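PDB 6V55: adhesion G-protein coupled receptor G6 from Danio rerio, which probably acts as a cell-surface adhesion receptor in myelination, its calcium-binding, multidomain extracellular region thought to control signalling through the G-protein-coupled part. Local coordinates for residues Gln367-Asn370 and Gln371-Asn375; Gln659-Ser662 and Leu663-Glu667. All blocks are in the same frame, centred on the assembly; numbering follows the deposited sequence.

Contact 1: residues Gln367-Asn370 and Gln371-Asn375; sequences QWLN and QTFQN. With NAG (2-acetamido-2-deoxy-beta-D-glucopyranose), chain J.
Two donors of Thr372, its hydroxyl and its amide, converge on Trp368 O, one turn back in helix 361-374. Among these polar contacts, Thr372 OG1 lies 2.6 Å from Trp368 O and Thr372 N 2.9 Å from the same Trp368 O; they reach it from opposite faces of its carbonyl plane. Thr372 OG1 lies beside its own backbone N (chi1 -52°), which turns it back toward the preceding turn. Gln371 N donates to Gln367 O at 2.8 Å, continuing the helical bonding.

The aromatic and apolar contacts lie on the side facing helix 419-427 and strand 380-392. Thr372 OG1 also sits 3.2 Å above one face of the Trp368 indole, near its rim, while the indole NE1 makes a weak hydrogen bond to Ala429 O. Leu369 and Phe373 run side by side, Leu369 CD2 to Phe373 CE2 at 4.0 Å, the leucine against Val382 and Ile385 and the phenyl ring against Ile422 and Leu426.

The covalent contact is the N-glycan: Asn370 ND2 bonds to C1 of the sugar at 1.4 Å. Because Asn370 OD1 accepts from Val382 N, rotation of the sugar-bearing amide should be limited, while Trp368 O is gripped by two bonds.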
loop_
_atom_site.group_PDB
_atom_site.type_symbol
_atom_site.label_atom_id
_atom_site.label_comp_id
_atom_site.label_asym_id
_atom_site.label_seq_id
_atom_site.Cartn_x
_atom_site.Cartn_y
_atom_site.Cartn_z
ATOM N N GLN A 367 19.664 39.936 -2.358
ATOM C CA GLN A 367 20.882 39.786 -1.563
ATOM C C GLN A 367 20.586 39.769 -0.064
ATOM O O GLN A 367 21.243 39.014 0.672
ATOM C CB GLN A 367 21.879 40.880 -1.945
ATOM C CG GLN A 367 23.177 40.875 -1.211
ATOM C CD GLN A 367 23.774 42.279 -1.126
ATOM O OE1 GLN A 367 24.935 42.507 -1.496
ATOM N NE2 GLN A 367 22.958 43.241 -0.697
ATOM N N TRP A 368 19.560 40.517 0.377
ATOM C CA TRP A 368 19.031 40.409 1.743
ATOM C C TRP A 368 18.453 39.035 2.012
ATOM O O TRP A 368 18.594 38.510 3.125
ATOM C CB TRP A 368 17.939 41.454 1.977
ATOM C CG TRP A 368 16.947 41.144 3.113
ATOM C CD1 TRP A 368 17.178 41.294 4.451
ATOM C CD2 TRP A 368 15.588 40.671 3.003
ATOM N NE1 TRP A 368 16.062 40.942 5.180
ATOM C CE2 TRP A 368 15.070 40.569 4.315
ATOM C CE3 TRP A 368 14.765 40.322 1.933
ATOM C CZ2 TRP A 368 13.767 40.135 4.577
ATOM C CZ3 TRP A 368 13.467 39.895 2.202
ATOM C CH2 TRP A 368 12.984 39.809 3.514
ATOM N N LEU A 369 17.787 38.446 1.003
ATOM C CA LEU A 369 17.245 37.091 1.135
ATOM C C LEU A 369 18.369 36.069 1.289
ATOM O O LEU A 369 18.336 35.258 2.215
ATOM C CB LEU A 369 16.345 36.735 -0.063
ATOM C CG LEU A 369 14.827 37.025 -0.019
ATOM C CD1 LEU A 369 14.228 37.175 -1.402
ATOM C CD2 LEU A 369 14.034 35.983 0.759
ATOM N N ASN A 370 19.395 36.150 0.422
ATOM C CA ASN A 370 20.603 35.324 0.519
ATOM C C ASN A 370 21.322 35.509 1.855
ATOM O O ASN A 370 21.717 34.522 2.489
ATOM C CB ASN A 370 21.570 35.692 -0.607
ATOM C CG ASN A 370 21.442 34.818 -1.831
ATOM O OD1 ASN A 370 20.472 34.096 -1.994
ATOM N ND2 ASN A 370 22.452 34.889 -2.707
ATOM N N GLN A 371 21.463 36.766 2.312
ATOM C CA GLN A 371 22.151 37.053 3.566
ATOM C C GLN A 371 21.389 36.586 4.798
ATOM O O GLN A 371 22.028 36.231 5.791
ATOM C CB GLN A 371 22.415 38.552 3.733
ATOM C CG GLN A 371 23.847 39.021 3.451
ATOM C CD GLN A 371 24.889 38.446 4.409
ATOM O OE1 GLN A 371 24.597 38.106 5.565
ATOM N NE2 GLN A 371 26.118 38.327 3.917
ATOM N N THR A 372 20.047 36.599 4.787
ATOM C CA THR A 372 19.310 36.300 6.023
ATOM C C THR A 372 19.354 34.816 6.366
ATOM O O THR A 372 19.533 34.453 7.536
ATOM C CB THR A 372 17.853 36.777 5.930
ATOM O OG1 THR A 372 17.820 38.157 5.535
ATOM C CG2 THR A 372 17.102 36.608 7.291
ATOM N N PHE A 373 19.230 33.945 5.360
ATOM C CA PHE A 373 19.304 32.511 5.630
ATOM C C PHE A 373 20.719 32.076 6.020
ATOM O O PHE A 373 20.872 31.175 6.853
ATOM C CB PHE A 373 18.777 31.737 4.421
ATOM C CG PHE A 373 17.355 32.082 4.072
ATOM C CD1 PHE A 373 16.368 32.018 5.036
ATOM C CD2 PHE A 373 17.006 32.464 2.786
ATOM C CE1 PHE A 373 15.057 32.344 4.750
ATOM C CE2 PHE A 373 15.697 32.836 2.485
ATOM C CZ PHE A 373 14.721 32.762 3.466
ATOM N N GLN A 374 21.755 32.752 5.511
ATOM C CA GLN A 374 23.106 32.411 5.940
ATOM C C GLN A 374 23.472 32.998 7.307
ATOM O O GLN A 374 24.427 32.514 7.921
ATOM C CB GLN A 374 24.122 32.828 4.877
ATOM C CG GLN A 374 24.529 34.249 4.959
ATOM C CD GLN A 374 25.922 34.479 4.454
ATOM O OE1 GLN A 374 26.124 35.190 3.465
ATOM N NE2 GLN A 374 26.900 33.883 5.125
ATOM N N ASN A 375 22.715 33.978 7.829
ATOM C CA ASN A 375 22.860 34.374 9.232
ATOM C C ASN A 375 22.275 33.352 10.210
ATOM O O ASN A 375 22.529 33.461 11.412
ATOM C CB ASN A 375 22.188 35.723 9.520
ATOM C CG ASN A 375 22.809 36.883 8.753
ATOM O OD1 ASN A 375 23.835 36.739 8.079
ATOM N ND2 ASN A 375 22.148 38.033 8.804
HETATM C C1 NAG J . 22.608 34.179 -3.960
HETATM C C2 NAG J . 23.465 35.034 -4.938
HETATM C C3 NAG J . 23.787 34.240 -6.220
HETATM C C4 NAG J . 24.430 32.895 -5.887
HETATM C C5 NAG J . 23.504 32.096 -4.966
HETATM C C6 NAG J . 24.077 30.762 -4.543
HETATM C C7 NAG J . 23.381 37.490 -5.146
HETATM C C8 NAG J . 22.534 38.670 -5.522
HETATM N N2 NAG J . 22.798 36.288 -5.260
HETATM O O3 NAG J . 24.644 35.000 -7.071
HETATM O O4 NAG J . 24.693 32.151 -7.072
HETATM O O5 NAG J . 23.244 32.846 -3.764
HETATM O O6 NAG J . 25.432 30.601 -4.941
HETATM O O7 NAG J . 24.542 37.619 -4.760
#

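Contact 2: residues Gln659-Ser662 and Leu663-Glu667. With NAG (2-acetamido-2-deoxy-beta-D-glucopyranose), chain D.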
loop_
_atom_site.group_PDB
_atom_site.type_symbol
_atom_site.label_atom_id
_atom_site.label_comp_id
_atom_site.label_asym_id
_atom_site.label_seq_id
_atom_site.Cartn_x
_atom_site.Cartn_y
_atom_site.Cartn_z
ATOM N N GLN A 659 -11.591 -44.274 -46.179
ATOM C CA GLN A 659 -11.817 -45.276 -47.221
ATOM C C GLN A 659 -11.684 -44.684 -48.625
ATOM O O GLN A 659 -11.037 -45.278 -49.498
ATOM C CB GLN A 659 -13.197 -45.912 -47.012
ATOM C CG GLN A 659 -13.903 -46.447 -48.258
ATOM C CD GLN A 659 -15.354 -46.843 -47.982
ATOM O OE1 GLN A 659 -15.615 -47.746 -47.186
ATOM N NE2 GLN A 659 -16.300 -46.182 -48.653
ATOM N N ASN A 660 -12.259 -43.499 -48.857
ATOM C CA ASN A 660 -12.197 -42.862 -50.168
ATOM C C ASN A 660 -11.047 -41.874 -50.284
ATOM O O ASN A 660 -11.142 -40.912 -51.063
ATOM C CB ASN A 660 -13.523 -42.167 -50.495
ATOM C CG ASN A 660 -14.695 -43.127 -50.531
ATOM O OD1 ASN A 660 -15.390 -43.298 -49.534
ATOM N ND2 ASN A 660 -14.925 -43.755 -51.677
ATOM N N LEU A 661 -9.970 -42.075 -49.533
ATOM C CA LEU A 661 -8.817 -41.185 -49.573
ATOM C C LEU A 661 -7.746 -41.775 -50.472
ATOM O O LEU A 661 -7.530 -42.989 -50.470
ATOM C CB LEU A 661 -8.234 -40.961 -48.177
ATOM C CG LEU A 661 -8.904 -39.934 -47.262
ATOM C CD1 LEU A 661 -8.006 -39.642 -46.081
ATOM C CD2 LEU A 661 -9.213 -38.657 -48.006
ATOM N N SER A 662 -7.069 -40.907 -51.228
ATOM C CA SER A 662 -5.912 -41.330 -52.003
ATOM C C SER A 662 -4.750 -41.668 -51.077
ATOM O O SER A 662 -4.711 -41.242 -49.920
ATOM C CB SER A 662 -5.474 -40.230 -52.954
ATOM O OG SER A 662 -4.859 -39.191 -52.208
ATOM N N LEU A 663 -3.781 -42.427 -51.608
ATOM C CA LEU A 663 -2.585 -42.773 -50.836
ATOM C C LEU A 663 -1.712 -41.565 -50.544
ATOM O O LEU A 663 -0.995 -41.558 -49.537
ATOM C CB LEU A 663 -1.742 -43.807 -51.566
ATOM C CG LEU A 663 -1.680 -45.191 -50.939
ATOM C CD1 LEU A 663 -3.056 -45.863 -51.029
ATOM C CD2 LEU A 663 -0.615 -45.986 -51.656
ATOM N N SER A 664 -1.742 -40.556 -51.417
ATOM C CA SER A 664 -1.090 -39.289 -51.117
ATOM C C SER A 664 -1.744 -38.596 -49.928
ATOM O O SER A 664 -1.047 -38.021 -49.084
ATOM C CB SER A 664 -1.123 -38.378 -52.344
ATOM O OG SER A 664 -1.217 -37.015 -51.941
ATOM N N GLN A 665 -3.077 -38.644 -49.835
ATOM C CA GLN A 665 -3.742 -38.011 -48.703
ATOM C C GLN A 665 -3.613 -38.850 -47.440
ATOM O O GLN A 665 -3.459 -38.292 -46.349
ATOM C CB GLN A 665 -5.215 -37.737 -49.027
ATOM C CG GLN A 665 -5.421 -36.542 -49.968
ATOM C CD GLN A 665 -6.764 -36.550 -50.722
ATOM O OE1 GLN A 665 -7.147 -37.538 -51.371
ATOM N NE2 GLN A 665 -7.467 -35.423 -50.659
ATOM N N ILE A 666 -3.607 -40.178 -47.567
ATOM C CA ILE A 666 -3.636 -41.036 -46.386
ATOM C C ILE A 666 -2.288 -41.090 -45.666
ATOM O O ILE A 666 -2.236 -41.474 -44.492
ATOM C CB ILE A 666 -4.162 -42.422 -46.804
ATOM C CG1 ILE A 666 -4.745 -43.168 -45.614
ATOM C CG2 ILE A 666 -3.100 -43.269 -47.476
ATOM C CD1 ILE A 666 -5.987 -43.920 -45.997
ATOM N N GLU A 667 -1.203 -40.675 -46.315
ATOM C CA GLU A 667 0.077 -40.571 -45.639
ATOM C C GLU A 667 0.265 -39.227 -44.973
ATOM O O GLU A 667 1.174 -39.081 -44.158
ATOM C CB GLU A 667 1.225 -40.810 -46.613
ATOM C CG GLU A 667 1.576 -42.265 -46.790
ATOM C CD GLU A 667 1.826 -42.601 -48.243
ATOM O OE1 GLU A 667 1.778 -43.803 -48.593
ATOM O OE2 GLU A 667 2.069 -41.653 -49.031
HETATM C C1 NAG D . -16.038 -44.668 -51.786
HETATM C C2 NAG D . -17.030 -44.250 -52.890
HETATM C C3 NAG D . -18.173 -45.281 -53.016
HETATM C C4 NAG D . -17.636 -46.700 -53.170
HETATM C C5 NAG D . -16.698 -47.037 -52.015
HETATM C C6 NAG D . -16.089 -48.421 -52.129
HETATM C C7 NAG D . -17.005 -41.793 -53.104
HETATM C C8 NAG D . -17.702 -40.514 -52.751
HETATM N N2 NAG D . -17.564 -42.919 -52.635
HETATM O O3 NAG D . -18.975 -44.969 -54.151
HETATM O O4 NAG D . -18.702 -47.644 -53.221
HETATM O O5 NAG D . -15.621 -46.084 -51.992
HETATM O O6 NAG D . -14.724 -48.416 -52.528
HETATM O O7 NAG D . -15.971 -41.806 -53.765
#
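Ser662 and Gln665 hold each other where the loop after strand 649-653 turns into the short, weakly bonded helix 663-666. The glutamine can be followed outward from its backbone. Gln665 CB passes 3.5 Å from Ser662 OG, and CG keeps the same separation from that oxygen, so the chain runs alongside the hydroxyl instead of pointing past it. Beyond CG the chain is extended (chi2 158°), and CD remains in van der Waals range of Ser662 OG. At the tip, Gln665 OE1 accepts from Ser662 OG at 2.9 Å; the hydroxyl comes from the side of the C=O (angle at OE1 111°) and is tilted from the carbonyl plane. Gln665 OE1 also receives a weak bond from Ser662 N at 3.4 Å. Leu661 CD2 is nearby, and the side chains of Leu661 and Gln665 cross at about a right angle.

Ser662 OG answers by accepting from Gln665 N at 3.0 Å. Its chi1 of 73° sets OG between the backbone N and the carbonyl carbon, within range of both the glutamine amide and OE1. Next to this pair, Ile666 N donates to Ser662 O at 2.8 Å. Leu661 CB lies 4.3 Å from Ile666 CD1, a loose apolar contact, and Leu661 also packs on Phe705 and Ile707. Upstream, Asn660 ND2 carries an N-linked sugar, and its OD1 accepts from Gln659 NE2, which also hydrogen-bonds Gln711 OE1. Gln665 N to Ser662 OG and the weak Ser662 N to Gln665 OE1 bond make a capping box, with Ser662 as N-cap of helix 663-666 and the hydroxyl-to-OE1 bond as an addition.

From the N terminus, the chain reaches contact 1 first, on helix 361-374 within the SEA domain, and contact 2 much later, at the start of helix 663-666. The two are in series, neither nested nor crossed, and each lies within one unbroken stretch, its partners three to five residues apart, so neither closes a long loop. Contact 1 joins successive turns of a helix that packs on helix 419-427 and strand 380-392; contact 2 joins the loop following strand 649-653 to the short helix it leads into, beside the loop residues Phe705 and Ile707. Their centres are 97 Å apart, on opposite sides of the chain's centre, and each includes a glycosylated asparagine.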